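Putative P450-like enzyme (Streptomyces himastatinicus ATCC 53653, PDB 5Z9J) binds heme b and probably acts as a cytochrome P450-type monooxygenase in bacterial secondary metabolism. Local coordinates at residues M278-S282 and N316-F322; C285-T291 and Q306-T312; M189-H194 and D224-S228; F152-M156 and L235-L240. All coordinates share one frame; numbering follows the deposited sequence.

Contact 1: M278-S282 and N316-F322; sequences MRYMS and NRDERQF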
# COMPACT_ATOMS: atom_id res chain seq x y z
N MET A 278 -11.49 -0.44 -2.35
CA MET A 278 -10.45 0.58 -2.15
C MET A 278 -11.05 1.93 -1.74
O MET A 278 -10.55 2.62 -0.88
CB MET A 278 -9.59 0.70 -3.42
CG MET A 278 -8.51 -0.48 -3.49
SD MET A 278 -7.37 -0.18 -4.84
CE MET A 278 -8.38 -0.61 -6.19
N ARG A 279 -12.17 2.27 -2.32
CA ARG A 279 -12.74 3.56 -1.94
C ARG A 279 -13.15 3.53 -0.47
O ARG A 279 -12.70 4.36 0.32
CB ARG A 279 -13.92 3.90 -2.83
CG ARG A 279 -14.45 5.30 -2.55
CD ARG A 279 -15.79 5.43 -3.22
NE ARG A 279 -16.83 4.53 -2.73
CZ ARG A 279 -17.58 4.76 -1.65
NH1 ARG A 279 -17.38 5.86 -0.92
NH2 ARG A 279 -18.53 3.90 -1.30
N TYR A 280 -13.87 2.45 -0.12
CA TYR A 280 -14.59 2.29 1.14
C TYR A 280 -13.73 1.94 2.35
O TYR A 280 -14.01 2.34 3.49
CB TYR A 280 -15.70 1.23 0.94
CG TYR A 280 -16.57 0.95 2.12
CD1 TYR A 280 -17.74 1.66 2.31
CD2 TYR A 280 -16.21 -0.02 3.06
CE1 TYR A 280 -18.54 1.42 3.39
CE2 TYR A 280 -17.03 -0.28 4.16
CZ TYR A 280 -18.20 0.46 4.31
OH TYR A 280 -19.05 0.28 5.36
N MET A 281 -12.67 1.15 2.12
CA MET A 281 -11.79 0.77 3.19
C MET A 281 -10.37 0.77 2.59
O MET A 281 -9.90 -0.25 2.09
CB MET A 281 -12.20 -0.61 3.76
CG MET A 281 -11.40 -1.12 5.02
SD MET A 281 -12.04 -2.72 5.63
CE MET A 281 -13.73 -2.20 5.91
N SER A 282 -9.74 1.95 2.62
CA SER A 282 -8.62 2.23 1.77
C SER A 282 -7.36 1.67 2.43
O SER A 282 -6.96 2.15 3.49
CB SER A 282 -8.56 3.75 1.53
OG SER A 282 -9.84 4.23 1.05
N ASN A 316 -12.23 9.76 0.24
CA ASN A 316 -13.03 8.75 -0.42
C ASN A 316 -14.43 8.64 0.14
O ASN A 316 -15.28 7.93 -0.45
CB ASN A 316 -12.37 7.36 -0.28
CG ASN A 316 -11.16 7.18 -1.18
OD1 ASN A 316 -10.98 7.90 -2.14
ND2 ASN A 316 -10.33 6.22 -0.85
N ARG A 317 -14.67 9.26 1.29
CA ARG A 317 -16.05 9.29 1.81
C ARG A 317 -16.68 10.68 1.60
O ARG A 317 -17.74 10.98 2.17
CB ARG A 317 -16.09 8.91 3.30
CG ARG A 317 -15.46 7.55 3.63
CD ARG A 317 -16.08 6.42 2.82
NE ARG A 317 -15.73 5.11 3.35
CZ ARG A 317 -16.49 4.46 4.24
NH1 ARG A 317 -17.63 4.99 4.67
NH2 ARG A 317 -16.11 3.26 4.68
N ASP A 318 -16.07 11.51 0.76
CA ASP A 318 -16.53 12.90 0.61
C ASP A 318 -17.76 12.92 -0.27
O ASP A 318 -17.73 12.49 -1.41
CB ASP A 318 -15.42 13.83 0.06
CG ASP A 318 -15.84 15.33 0.09
OD1 ASP A 318 -17.05 15.62 0.21
OD2 ASP A 318 -14.97 16.22 0.03
N GLU A 319 -18.87 13.37 0.33
CA GLU A 319 -20.17 13.42 -0.33
C GLU A 319 -20.23 14.47 -1.47
O GLU A 319 -21.14 14.41 -2.28
CB GLU A 319 -21.26 13.70 0.70
CG GLU A 319 -21.12 15.07 1.31
CD GLU A 319 -22.08 15.34 2.47
OE1 GLU A 319 -23.05 14.57 2.68
OE2 GLU A 319 -21.89 16.40 3.12
N ARG A 320 -19.29 15.42 -1.51
CA ARG A 320 -19.16 16.36 -2.63
C ARG A 320 -18.64 15.60 -3.88
O ARG A 320 -18.77 16.09 -5.01
CB ARG A 320 -18.21 17.51 -2.29
CG ARG A 320 -18.67 18.50 -1.20
CD ARG A 320 -17.58 19.54 -0.86
NE ARG A 320 -16.39 18.83 -0.33
CZ ARG A 320 -15.17 19.36 -0.19
NH1 ARG A 320 -14.96 20.65 -0.47
NH2 ARG A 320 -14.15 18.59 0.26
N GLN A 321 -18.05 14.42 -3.68
CA GLN A 321 -17.51 13.67 -4.82
C GLN A 321 -18.32 12.41 -5.10
O GLN A 321 -18.51 12.03 -6.25
CB GLN A 321 -16.03 13.33 -4.60
CG GLN A 321 -15.42 12.41 -5.67
CD GLN A 321 -15.49 13.03 -7.09
OE1 GLN A 321 -15.64 14.24 -7.25
NE2 GLN A 321 -15.31 12.19 -8.12
N PHE A 322 -18.77 11.72 -4.06
CA PHE A 322 -19.53 10.48 -4.26
C PHE A 322 -20.95 10.56 -3.74
O PHE A 322 -21.16 11.03 -2.64
CB PHE A 322 -18.84 9.31 -3.59
CG PHE A 322 -17.39 9.21 -3.96
CD1 PHE A 322 -17.01 8.61 -5.13
CD2 PHE A 322 -16.42 9.78 -3.13
CE1 PHE A 322 -15.64 8.52 -5.47
CE2 PHE A 322 -15.06 9.71 -3.46
CZ PHE A 322 -14.68 9.11 -4.63
O HOH W 1 -12.90 5.35 3.07
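The backbone oxygen of Tyr280 is gripped by the guanidinium of Arg317: NH2 of Arg317 reaches O of Tyr280 at 2.6 Å in a nearly straight bond (166°), in the carbonyl plane on a lone pair, and NE adds a weak second one. A bend at chi2 (-56°) turns the arginine back so that the same group also lies flat on the Tyr280 ring, planes 19° apart, with NH2 over the ring centre. NH1 of Arg317 forms a salt bridge with Asp326, which probably offsets its charge. Helix 270-280 is the K helix of the P450 fold, and Glu276, salt-bridged to NE of Arg279, forms with it the ExxR signature. NH1 of Arg279 donates to O of Asn316 at 3.0 Å, the oxygen lying near the guanidinium plane, while CD of Arg279 sits over the centre of the Phe322 face, a CH-pi contact. Asn316 replies through ND2, which donates to OG of Ser282 at 2.8 Å and weakly to O of Arg279. That serine hydroxyl in turn donates to O of Met278, 2.6 Å away.

Contact 2: C285-T291 and Q306-T312; sequences CGVGRAT and QLLLVWT. With HEM (protoporphyrin IX containing Fe), chain E; TAM (tris(hydroxyethyl)aminomethane), chain F.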
# COMPACT_ATOMS: atom_id res chain seq x y z
N CYS A 285 -4.77 4.80 3.58
CA CYS A 285 -5.87 5.76 3.78
C CYS A 285 -5.39 7.19 4.07
O CYS A 285 -6.19 8.09 4.29
CB CYS A 285 -6.78 5.25 4.89
SG CYS A 285 -6.05 5.12 6.50
N GLY A 286 -4.07 7.37 4.14
CA GLY A 286 -3.47 8.68 4.18
C GLY A 286 -2.05 8.67 3.69
O GLY A 286 -1.35 7.67 3.84
N VAL A 287 -1.63 9.76 3.06
CA VAL A 287 -0.24 9.91 2.66
C VAL A 287 0.30 11.26 3.09
O VAL A 287 -0.47 12.26 3.19
CB VAL A 287 -0.04 9.75 1.12
CG1 VAL A 287 -0.53 8.36 0.65
CG2 VAL A 287 -0.74 10.81 0.36
N GLY A 288 1.61 11.29 3.36
CA GLY A 288 2.29 12.46 3.85
C GLY A 288 2.86 13.34 2.77
O GLY A 288 3.29 12.88 1.69
N ARG A 289 2.82 14.64 3.04
CA ARG A 289 3.35 15.63 2.12
C ARG A 289 3.98 16.72 2.94
O ARG A 289 3.58 16.93 4.09
CB ARG A 289 2.22 16.16 1.22
CG ARG A 289 1.67 15.16 0.21
CD ARG A 289 2.73 14.76 -0.80
NE ARG A 289 2.28 13.99 -1.96
CZ ARG A 289 2.17 12.66 -2.00
NH1 ARG A 289 2.39 11.94 -0.92
NH2 ARG A 289 1.80 12.06 -3.11
N ALA A 290 4.95 17.42 2.38
CA ALA A 290 5.61 18.53 3.07
C ALA A 290 5.47 19.74 2.21
O ALA A 290 5.70 19.65 1.00
CB ALA A 290 7.10 18.22 3.32
N THR A 291 5.04 20.86 2.80
CA THR A 291 4.86 22.11 2.05
C THR A 291 6.19 22.82 1.80
O THR A 291 6.95 23.07 2.74
CB THR A 291 3.85 23.11 2.75
OG1 THR A 291 4.29 23.46 4.07
CG2 THR A 291 2.47 22.50 2.87
N GLN A 306 5.74 22.59 6.38
CA GLN A 306 4.85 21.89 7.30
C GLN A 306 4.56 20.49 6.80
O GLN A 306 4.60 20.23 5.59
CB GLN A 306 3.52 22.65 7.48
CG GLN A 306 3.60 24.02 8.18
CD GLN A 306 4.16 23.94 9.57
OE1 GLN A 306 3.57 23.31 10.45
NE2 GLN A 306 5.27 24.65 9.81
N LEU A 307 4.34 19.57 7.74
CA LEU A 307 3.93 18.22 7.40
C LEU A 307 2.41 18.20 7.22
O LEU A 307 1.67 18.57 8.13
CB LEU A 307 4.35 17.24 8.49
CG LEU A 307 3.99 15.77 8.33
CD1 LEU A 307 4.66 15.18 7.07
CD2 LEU A 307 4.44 14.97 9.56
N LEU A 308 1.97 17.75 6.05
CA LEU A 308 0.55 17.63 5.73
C LEU A 308 0.17 16.20 5.41
O LEU A 308 0.75 15.55 4.50
CB LEU A 308 0.19 18.58 4.58
CG LEU A 308 -1.27 18.63 4.10
CD1 LEU A 308 -2.07 19.29 5.15
CD2 LEU A 308 -1.38 19.45 2.81
N LEU A 309 -0.79 15.70 6.19
CA LEU A 309 -1.38 14.40 6.01
C LEU A 309 -2.62 14.52 5.16
O LEU A 309 -3.61 15.12 5.56
CB LEU A 309 -1.74 13.77 7.35
CG LEU A 309 -0.49 13.57 8.21
CD1 LEU A 309 -0.80 12.78 9.48
CD2 LEU A 309 0.66 12.97 7.42
N VAL A 310 -2.53 13.93 3.97
CA VAL A 310 -3.60 13.89 3.01
C VAL A 310 -4.43 12.61 3.25
O VAL A 310 -3.94 11.48 2.98
CB VAL A 310 -3.06 13.90 1.58
CG1 VAL A 310 -4.17 13.73 0.58
CG2 VAL A 310 -2.21 15.14 1.33
N TRP A 311 -5.64 12.76 3.83
CA TRP A 311 -6.42 11.56 4.19
C TRP A 311 -7.31 11.09 3.02
O TRP A 311 -8.48 11.45 2.88
CB TRP A 311 -7.22 11.79 5.47
CG TRP A 311 -6.30 12.01 6.63
CD1 TRP A 311 -5.99 13.21 7.24
CD2 TRP A 311 -5.55 10.99 7.34
NE1 TRP A 311 -5.07 12.99 8.26
CE2 TRP A 311 -4.80 11.65 8.35
CE3 TRP A 311 -5.44 9.60 7.21
CZ2 TRP A 311 -3.95 10.95 9.23
CZ3 TRP A 311 -4.60 8.92 8.08
CH2 TRP A 311 -3.86 9.59 9.07
N THR A 312 -6.68 10.30 2.15
CA THR A 312 -7.30 9.70 1.02
C THR A 312 -8.45 8.83 1.52
O THR A 312 -9.52 8.79 0.86
CB THR A 312 -6.27 8.85 0.23
OG1 THR A 312 -5.64 7.97 1.15
CG2 THR A 312 -5.23 9.75 -0.42
CHA HEM E . 2.23 4.22 -4.96
CHB HEM E . -1.64 2.30 -2.88
CHC HEM E . -0.22 -2.04 -4.45
CHD HEM E . 4.06 -0.29 -5.66
C1A HEM E . 1.04 4.15 -4.27
C2A HEM E . 0.25 5.25 -3.71
C3A HEM E . -0.84 4.72 -3.15
C4A HEM E . -0.76 3.26 -3.32
CMA HEM E . -1.94 5.49 -2.42
CAA HEM E . 0.60 6.75 -3.76
CBA HEM E . 1.66 7.12 -2.71
CGA HEM E . 1.80 8.64 -2.55
O1A HEM E . 2.50 9.11 -1.62
O2A HEM E . 1.24 9.42 -3.34
C1B HEM E . -1.63 0.97 -3.18
C2B HEM E . -2.71 0.06 -2.94
C3B HEM E . -2.32 -1.14 -3.38
C4B HEM E . -0.96 -1.01 -3.89
CMB HEM E . -4.04 0.51 -2.30
CAB HEM E . -3.06 -2.48 -3.38
CBB HEM E . -4.32 -2.63 -2.96
C1C HEM E . 1.06 -1.97 -4.95
C2C HEM E . 1.85 -3.08 -5.54
C3C HEM E . 3.03 -2.57 -5.87
C4C HEM E . 3.02 -1.18 -5.49
CMC HEM E . 1.31 -4.51 -5.73
CAC HEM E . 4.30 -3.19 -6.49
CBC HEM E . 4.40 -4.45 -6.89
C1D HEM E . 3.97 1.06 -5.54
C2D HEM E . 5.06 1.96 -5.76
C3D HEM E . 4.48 3.35 -5.57
C4D HEM E . 3.10 3.17 -5.23
CMD HEM E . 6.52 1.61 -6.12
CAD HEM E . 5.26 4.66 -5.64
CBD HEM E . 5.20 5.26 -7.03
CGD HEM E . 5.81 6.65 -6.97
O1D HEM E . 6.02 7.20 -5.87
O2D HEM E . 6.06 7.22 -8.06
NA HEM E . 0.37 2.98 -4.01
NB HEM E . -0.56 0.28 -3.75
NC HEM E . 1.84 -0.87 -4.94
ND HEM E . 2.80 1.80 -5.26
FE HEM E . 1.11 1.07 -4.63
C TAM F . -6.01 12.34 13.13
C1 TAM F . -7.02 13.47 13.56
C2 TAM F . -6.29 11.01 13.85
C3 TAM F . -6.07 12.14 11.59
C4 TAM F . -8.33 12.90 14.12
C5 TAM F . -5.26 9.99 13.39
C6 TAM F . -7.49 11.95 11.03
N TAM F . -4.64 12.74 13.45
O4 TAM F . -8.26 12.80 15.53
O5 TAM F . -4.02 10.69 13.19
O6 TAM F . -7.99 10.70 11.44
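Arg289 starts its path in the backbone ladder with Leu308, where each residue's N-H bonds the other's O, both at 2.7 Å. Its CB lies 3.6 Å from O of Leu308, and CG rests against CG2 of Val310. A bend at chi2 (-64°) then carries the chain off the strand pair toward the heme. There NH1 reaches O1A of the propionate at 2.9 Å and also donates to O of its neighbour Gly288, while NH2 reaches O2A at 2.7 Å. The propionate lies at the edge of the guanidinium, in its plane, so the two groups meet side by side with one oxygen to each terminal nitrogen; the bond to Gly288 probably fixes the rotation of the arginine. Val287 and Val310 form another hydrogen-bonded pair, and CG1 of Val287 flanks the same propionate. At the far end of 306-312, one face of the Trp311 indole carries C3 of the bound tris(hydroxyethyl)aminomethane, while CE3 meets O of Cys285 at the ring edge and NE1 bonds Asn37. His83, Arg87 and His345 also hydrogen-bond the heme. The antiparallel pair belongs to the large beta sheet of the P450 fold, whose strand arginine clasps a heme propionate.

Contact 3: M189-H194 and D224-S228; sequences MRDYWH and DSQIS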
# COMPACT_ATOMS: atom_id res chain seq x y z
N MET A 189 19.52 -4.93 4.26
CA MET A 189 18.92 -5.07 2.94
C MET A 189 19.87 -4.72 1.82
O MET A 189 19.87 -5.37 0.79
CB MET A 189 17.67 -4.18 2.85
CG MET A 189 16.71 -4.42 3.97
SD MET A 189 15.05 -3.75 3.70
CE MET A 189 15.20 -2.16 4.48
N ARG A 190 20.66 -3.69 2.03
CA ARG A 190 21.57 -3.25 1.00
C ARG A 190 22.56 -4.38 0.74
O ARG A 190 22.85 -4.69 -0.40
CB ARG A 190 22.31 -1.98 1.41
CG ARG A 190 23.13 -1.39 0.27
CD ARG A 190 24.34 -0.66 0.77
NE ARG A 190 24.81 -1.28 2.01
CZ ARG A 190 25.77 -2.20 2.07
NH1 ARG A 190 26.37 -2.62 0.96
NH2 ARG A 190 26.12 -2.71 3.25
N ASP A 191 22.97 -5.06 1.80
CA ASP A 191 23.98 -6.12 1.62
C ASP A 191 23.31 -7.35 1.07
O ASP A 191 23.92 -8.10 0.32
CB ASP A 191 24.65 -6.45 2.95
N TYR A 192 22.01 -7.46 1.27
CA TYR A 192 21.26 -8.53 0.65
C TYR A 192 21.13 -8.32 -0.85
O TYR A 192 21.57 -9.18 -1.65
CB TYR A 192 19.87 -8.65 1.26
CG TYR A 192 19.03 -9.67 0.55
CD1 TYR A 192 19.15 -11.02 0.86
CD2 TYR A 192 18.10 -9.29 -0.42
CE1 TYR A 192 18.38 -11.97 0.24
CE2 TYR A 192 17.32 -10.24 -1.06
CZ TYR A 192 17.47 -11.58 -0.72
OH TYR A 192 16.72 -12.55 -1.33
N TRP A 193 20.60 -7.15 -1.23
CA TRP A 193 20.42 -6.87 -2.65
C TRP A 193 21.78 -6.85 -3.37
O TRP A 193 21.86 -7.23 -4.53
CB TRP A 193 19.64 -5.57 -2.84
CG TRP A 193 18.24 -5.76 -2.33
CD1 TRP A 193 17.68 -5.13 -1.29
CD2 TRP A 193 17.23 -6.65 -2.85
NE1 TRP A 193 16.39 -5.56 -1.09
CE2 TRP A 193 16.08 -6.49 -2.04
CE3 TRP A 193 17.18 -7.57 -3.91
CZ2 TRP A 193 14.90 -7.21 -2.26
CZ3 TRP A 193 16.00 -8.29 -4.12
CH2 TRP A 193 14.87 -8.09 -3.30
N HIS A 194 22.84 -6.49 -2.66
CA HIS A 194 24.17 -6.56 -3.25
C HIS A 194 24.46 -7.96 -3.77
O HIS A 194 24.95 -8.12 -4.88
CB HIS A 194 25.24 -6.20 -2.24
CG HIS A 194 26.65 -6.43 -2.73
ND1 HIS A 194 27.20 -5.72 -3.77
CD2 HIS A 194 27.59 -7.32 -2.34
CE1 HIS A 194 28.44 -6.15 -4.00
NE2 HIS A 194 28.70 -7.12 -3.13
N ASP A 224 24.14 -0.31 -5.19
CA ASP A 224 23.46 -1.25 -4.32
C ASP A 224 22.36 -0.54 -3.57
O ASP A 224 21.29 -1.12 -3.37
CB ASP A 224 24.43 -1.84 -3.31
CG ASP A 224 25.48 -2.72 -3.94
OD1 ASP A 224 25.22 -3.29 -5.02
OD2 ASP A 224 26.58 -2.80 -3.36
N SER A 225 22.59 0.72 -3.23
CA SER A 225 21.61 1.47 -2.46
C SER A 225 20.37 1.81 -3.32
O SER A 225 19.23 1.70 -2.88
CB SER A 225 22.25 2.74 -1.87
OG SER A 225 21.34 3.43 -1.04
N GLN A 226 20.59 2.15 -4.58
CA GLN A 226 19.47 2.40 -5.46
C GLN A 226 18.63 1.14 -5.69
O GLN A 226 17.40 1.19 -5.62
CB GLN A 226 19.97 2.95 -6.79
CG GLN A 226 20.54 4.36 -6.64
CD GLN A 226 21.14 4.90 -7.92
OE1 GLN A 226 22.04 4.30 -8.52
NE2 GLN A 226 20.60 6.03 -8.38
N ILE A 227 19.30 0.03 -5.99
CA ILE A 227 18.62 -1.23 -6.20
C ILE A 227 17.90 -1.70 -4.94
O ILE A 227 16.77 -2.14 -5.00
CB ILE A 227 19.61 -2.28 -6.69
CG1 ILE A 227 20.05 -1.90 -8.11
CG2 ILE A 227 19.01 -3.71 -6.63
CD1 ILE A 227 21.08 -2.83 -8.72
N SER A 228 18.57 -1.57 -3.79
CA SER A 228 17.97 -1.98 -2.52
C SER A 228 16.72 -1.11 -2.20
O SER A 228 15.65 -1.62 -1.86
CB SER A 228 19.00 -1.88 -1.40
OG SER A 228 18.55 -2.50 -0.21
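Trp193 and Ser228 meet where two helices of the P450 fold cross: segments 189-194 of the G helix and 224-228 at the start of the I-helix run at 97° to each other, their axes 8.5 Å apart. With the axes this close, the small serine lies directly against the indole: OG of Ser228 comes to 3.0 Å from CD1 of Trp193, at the ring edge and near its plane. The same oxygen is 3.3 Å from N of Arg190, but the angle is too poor for a hydrogen bond; O of Met189 also lies 3.3 Å from OG of Ser228. Both backbones keep their own helical bonds, Trp193 N to Met189 O and Ser228 N to Asp224 O. Replacing Trp193 by an alanine would probably open a gap beside Ser228 and Ala231 and leave the Phe152 ring of the adjoining helix without its indole neighbour. A weak polar bond also spans the crossing: ND1 of His194 donates to OD1 of Asp224 at 3.4 Å, fairly straight at 164°, the oxygen lying in the plane of the imidazole while the carboxylate is turned 72° to it. Ser225 looks outside the pair, its OG bonded to O of Ala69. Arg190 brings charge without a salt bridge, since NH1 stops 4.3 Å short of OD2 of Asp224, probably a modest attraction. Its aliphatic part makes the closer touch, CG of Arg190 resting 3.8 Å from CB of Asp224.

Contact 4: F152-M156 and L235-L240; sequences FRQWM and LVNGHL. With HEM (protoporphyrin IX containing Fe), chain E.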
# COMPACT_ATOMS: atom_id res chain seq x y z
N PHE A 152 12.08 -11.67 4.08
CA PHE A 152 11.23 -10.51 3.78
C PHE A 152 10.09 -10.31 4.79
O PHE A 152 9.78 -9.16 5.16
CB PHE A 152 10.65 -10.65 2.36
CG PHE A 152 11.68 -10.56 1.25
CD1 PHE A 152 13.00 -10.20 1.52
CD2 PHE A 152 11.33 -10.83 -0.06
CE1 PHE A 152 13.94 -10.12 0.49
CE2 PHE A 152 12.26 -10.75 -1.10
CZ PHE A 152 13.56 -10.39 -0.82
N ARG A 153 9.46 -11.40 5.23
CA ARG A 153 8.37 -11.26 6.19
C ARG A 153 8.92 -10.76 7.53
O ARG A 153 8.25 -9.98 8.23
CB ARG A 153 7.63 -12.59 6.37
CG ARG A 153 6.47 -12.53 7.34
CD ARG A 153 5.16 -12.32 6.58
NE ARG A 153 3.99 -12.11 7.43
CZ ARG A 153 3.68 -10.98 8.05
NH1 ARG A 153 4.45 -9.90 7.92
NH2 ARG A 153 2.58 -10.91 8.78
N GLN A 154 10.17 -11.13 7.82
CA GLN A 154 10.90 -10.63 8.98
C GLN A 154 11.09 -9.12 8.89
O GLN A 154 10.76 -8.38 9.83
CB GLN A 154 12.27 -11.31 9.07
CG GLN A 154 13.07 -10.94 10.31
CD GLN A 154 14.38 -11.71 10.43
OE1 GLN A 154 14.64 -12.67 9.69
NE2 GLN A 154 15.21 -11.30 11.38
N TRP A 155 11.60 -8.67 7.75
CA TRP A 155 11.83 -7.26 7.51
C TRP A 155 10.53 -6.46 7.55
O TRP A 155 10.52 -5.32 7.99
CB TRP A 155 12.51 -7.04 6.16
CG TRP A 155 13.92 -7.54 6.04
CD1 TRP A 155 14.73 -8.00 7.03
CD2 TRP A 155 14.69 -7.60 4.83
NE1 TRP A 155 15.96 -8.36 6.51
CE2 TRP A 155 15.96 -8.12 5.17
CE3 TRP A 155 14.43 -7.27 3.50
CZ2 TRP A 155 16.96 -8.32 4.22
CZ3 TRP A 155 15.42 -7.46 2.55
CH2 TRP A 155 16.67 -7.98 2.92
N MET A 156 9.43 -7.11 7.18
CA MET A 156 8.17 -6.41 7.02
C MET A 156 7.45 -6.22 8.34
O MET A 156 6.57 -5.37 8.44
CB MET A 156 7.28 -7.19 6.03
CG MET A 156 5.86 -6.64 5.78
SD MET A 156 5.88 -5.15 4.75
CE MET A 156 6.87 -5.74 3.38
N LEU A 235 8.43 -4.16 -2.29
CA LEU A 235 7.97 -5.05 -1.21
C LEU A 235 7.03 -4.35 -0.26
O LEU A 235 5.90 -4.85 -0.02
CB LEU A 235 9.13 -5.55 -0.39
CG LEU A 235 9.94 -6.56 -1.21
CD1 LEU A 235 11.19 -6.83 -0.43
CD2 LEU A 235 9.12 -7.85 -1.41
N VAL A 236 7.48 -3.22 0.28
CA VAL A 236 6.68 -2.58 1.33
C VAL A 236 5.41 -2.07 0.74
O VAL A 236 4.38 -2.16 1.42
CB VAL A 236 7.42 -1.41 2.01
CG1 VAL A 236 6.45 -0.48 2.81
CG2 VAL A 236 8.50 -1.94 2.89
N ASN A 237 5.47 -1.54 -0.48
CA ASN A 237 4.24 -0.94 -1.04
C ASN A 237 3.22 -1.90 -1.59
O ASN A 237 2.02 -1.54 -1.76
CB ASN A 237 4.57 0.12 -2.09
CG ASN A 237 4.89 1.48 -1.45
OD1 ASN A 237 5.29 1.56 -0.28
ND2 ASN A 237 4.70 2.56 -2.21
N GLY A 238 3.71 -3.07 -1.95
CA GLY A 238 2.91 -4.06 -2.61
C GLY A 238 2.47 -5.25 -1.79
O GLY A 238 1.75 -6.08 -2.31
N HIS A 239 2.90 -5.35 -0.54
CA HIS A 239 2.59 -6.54 0.25
C HIS A 239 1.28 -6.42 1.03
O HIS A 239 0.25 -6.92 0.62
CB HIS A 239 3.73 -6.82 1.21
CG HIS A 239 3.53 -8.04 2.05
ND1 HIS A 239 4.25 -8.27 3.21
CD2 HIS A 239 2.70 -9.09 1.91
CE1 HIS A 239 3.86 -9.41 3.74
NE2 HIS A 239 2.91 -9.93 2.97
N LEU A 240 1.32 -5.70 2.14
CA LEU A 240 0.20 -5.68 3.07
C LEU A 240 -0.94 -4.80 2.53
O LEU A 240 -2.08 -4.97 2.93
CB LEU A 240 0.66 -5.16 4.45
CG LEU A 240 0.99 -6.22 5.52
CD1 LEU A 240 1.76 -7.32 4.92
CD2 LEU A 240 1.81 -5.67 6.67
CHA HEM E . 2.23 4.22 -4.96
CHB HEM E . -1.64 2.30 -2.88
CHC HEM E . -0.22 -2.04 -4.45
CHD HEM E . 4.06 -0.29 -5.66
C1A HEM E . 1.04 4.15 -4.27
C2A HEM E . 0.25 5.25 -3.71
C3A HEM E . -0.84 4.72 -3.15
C4A HEM E . -0.76 3.26 -3.32
CMA HEM E . -1.94 5.49 -2.42
CAA HEM E . 0.60 6.75 -3.76
CBA HEM E . 1.66 7.12 -2.71
CGA HEM E . 1.80 8.64 -2.55
O1A HEM E . 2.50 9.11 -1.62
O2A HEM E . 1.24 9.42 -3.34
C1B HEM E . -1.63 0.97 -3.18
C2B HEM E . -2.71 0.06 -2.94
C3B HEM E . -2.32 -1.14 -3.38
C4B HEM E . -0.96 -1.01 -3.89
CMB HEM E . -4.04 0.51 -2.30
CAB HEM E . -3.06 -2.48 -3.38
CBB HEM E . -4.32 -2.63 -2.96
C1C HEM E . 1.06 -1.97 -4.95
C2C HEM E . 1.85 -3.08 -5.54
C3C HEM E . 3.03 -2.57 -5.87
C4C HEM E . 3.02 -1.18 -5.49
CMC HEM E . 1.31 -4.51 -5.73
CAC HEM E . 4.30 -3.19 -6.49
CBC HEM E . 4.40 -4.45 -6.89
C1D HEM E . 3.97 1.06 -5.54
C2D HEM E . 5.06 1.96 -5.76
C3D HEM E . 4.48 3.35 -5.57
C4D HEM E . 3.10 3.17 -5.23
CMD HEM E . 6.52 1.61 -6.12
CAD HEM E . 5.26 4.66 -5.64
CBD HEM E . 5.20 5.26 -7.03
CGD HEM E . 5.81 6.65 -6.97
O1D HEM E . 6.02 7.20 -5.87
O2D HEM E . 6.06 7.22 -8.06
NA HEM E . 0.37 2.98 -4.01
NB HEM E . -0.56 0.28 -3.75
NC HEM E . 1.84 -0.87 -4.94
ND HEM E . 2.80 1.80 -5.26
FE HEM E . 1.11 1.07 -4.63
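The Phe152 ring carries Leu235 on one face: CD1 stands over its centre, 4.0 Å from the centroid and only 8° off the normal, a CH-pi contact, while CD2 of the leucine reaches CD2 of the ring. The imidazole of His239 is met differently. Met156 comes in at its edge, with CG of Met156 at 3.4 Å and CE at 3.6 Å from ND1 of His239. The sulfur is also at this edge, a sulfur-aromatic approach. ND1 is thus buried against carbon and sulfur and has no hydrogen-bonding partner; NE2 has a weak bond to Ala131 O. Met156 leaves its helix with CG anti to N (chi1 177°), then bends at chi2 (74°) and again at chi3, folding CE back over the turn of Leu235 and Val236, 3.6 Å from O of Leu235. An alanine at Met156 is likely to leave the imidazole edge without its cover and open a gap between the two helices. Beyond that turn the I-helix meets the heme: Asn237 lies against the porphyrin, its CB and ND2 beside the ring, and CA of Gly238 is 3.3 Å from C2C of the heme; a side chain at this glycine would clash there. The junction of helices 224-238 and 240-255 is consistent with the kink of the P450 I-helix over the heme. Helix 147-163, the F helix, packs on the side of the I-helix away from the heme, helix 132-142 touches Phe152, Leu235 and His239, and helix 172-202 covers Trp155.

Overall arrangement
The four contacts show chemistry following place. Contact 1 is fully buried and contact 2 largely so, and both are rich in directed polar bonds; they adjoin in sequence, the K helix leading into strand 287-291, although their centres lie 17 Å apart. Contacts 3 and 4 are partly buried helix-to-helix contacts with little or no hydrogen bonding. Both use helix 224-238, contact 3 at its start and contact 4 at its end, and they touch through Met189, Tyr192 and Trp193 on one side and Phe152 and Trp155 on the other. Heme joins contacts 2 and 4, by charge at a propionate in one and by close packing on the porphyrin in the other. Contacts 1 and 3 lie on opposite sides of the chain's centre.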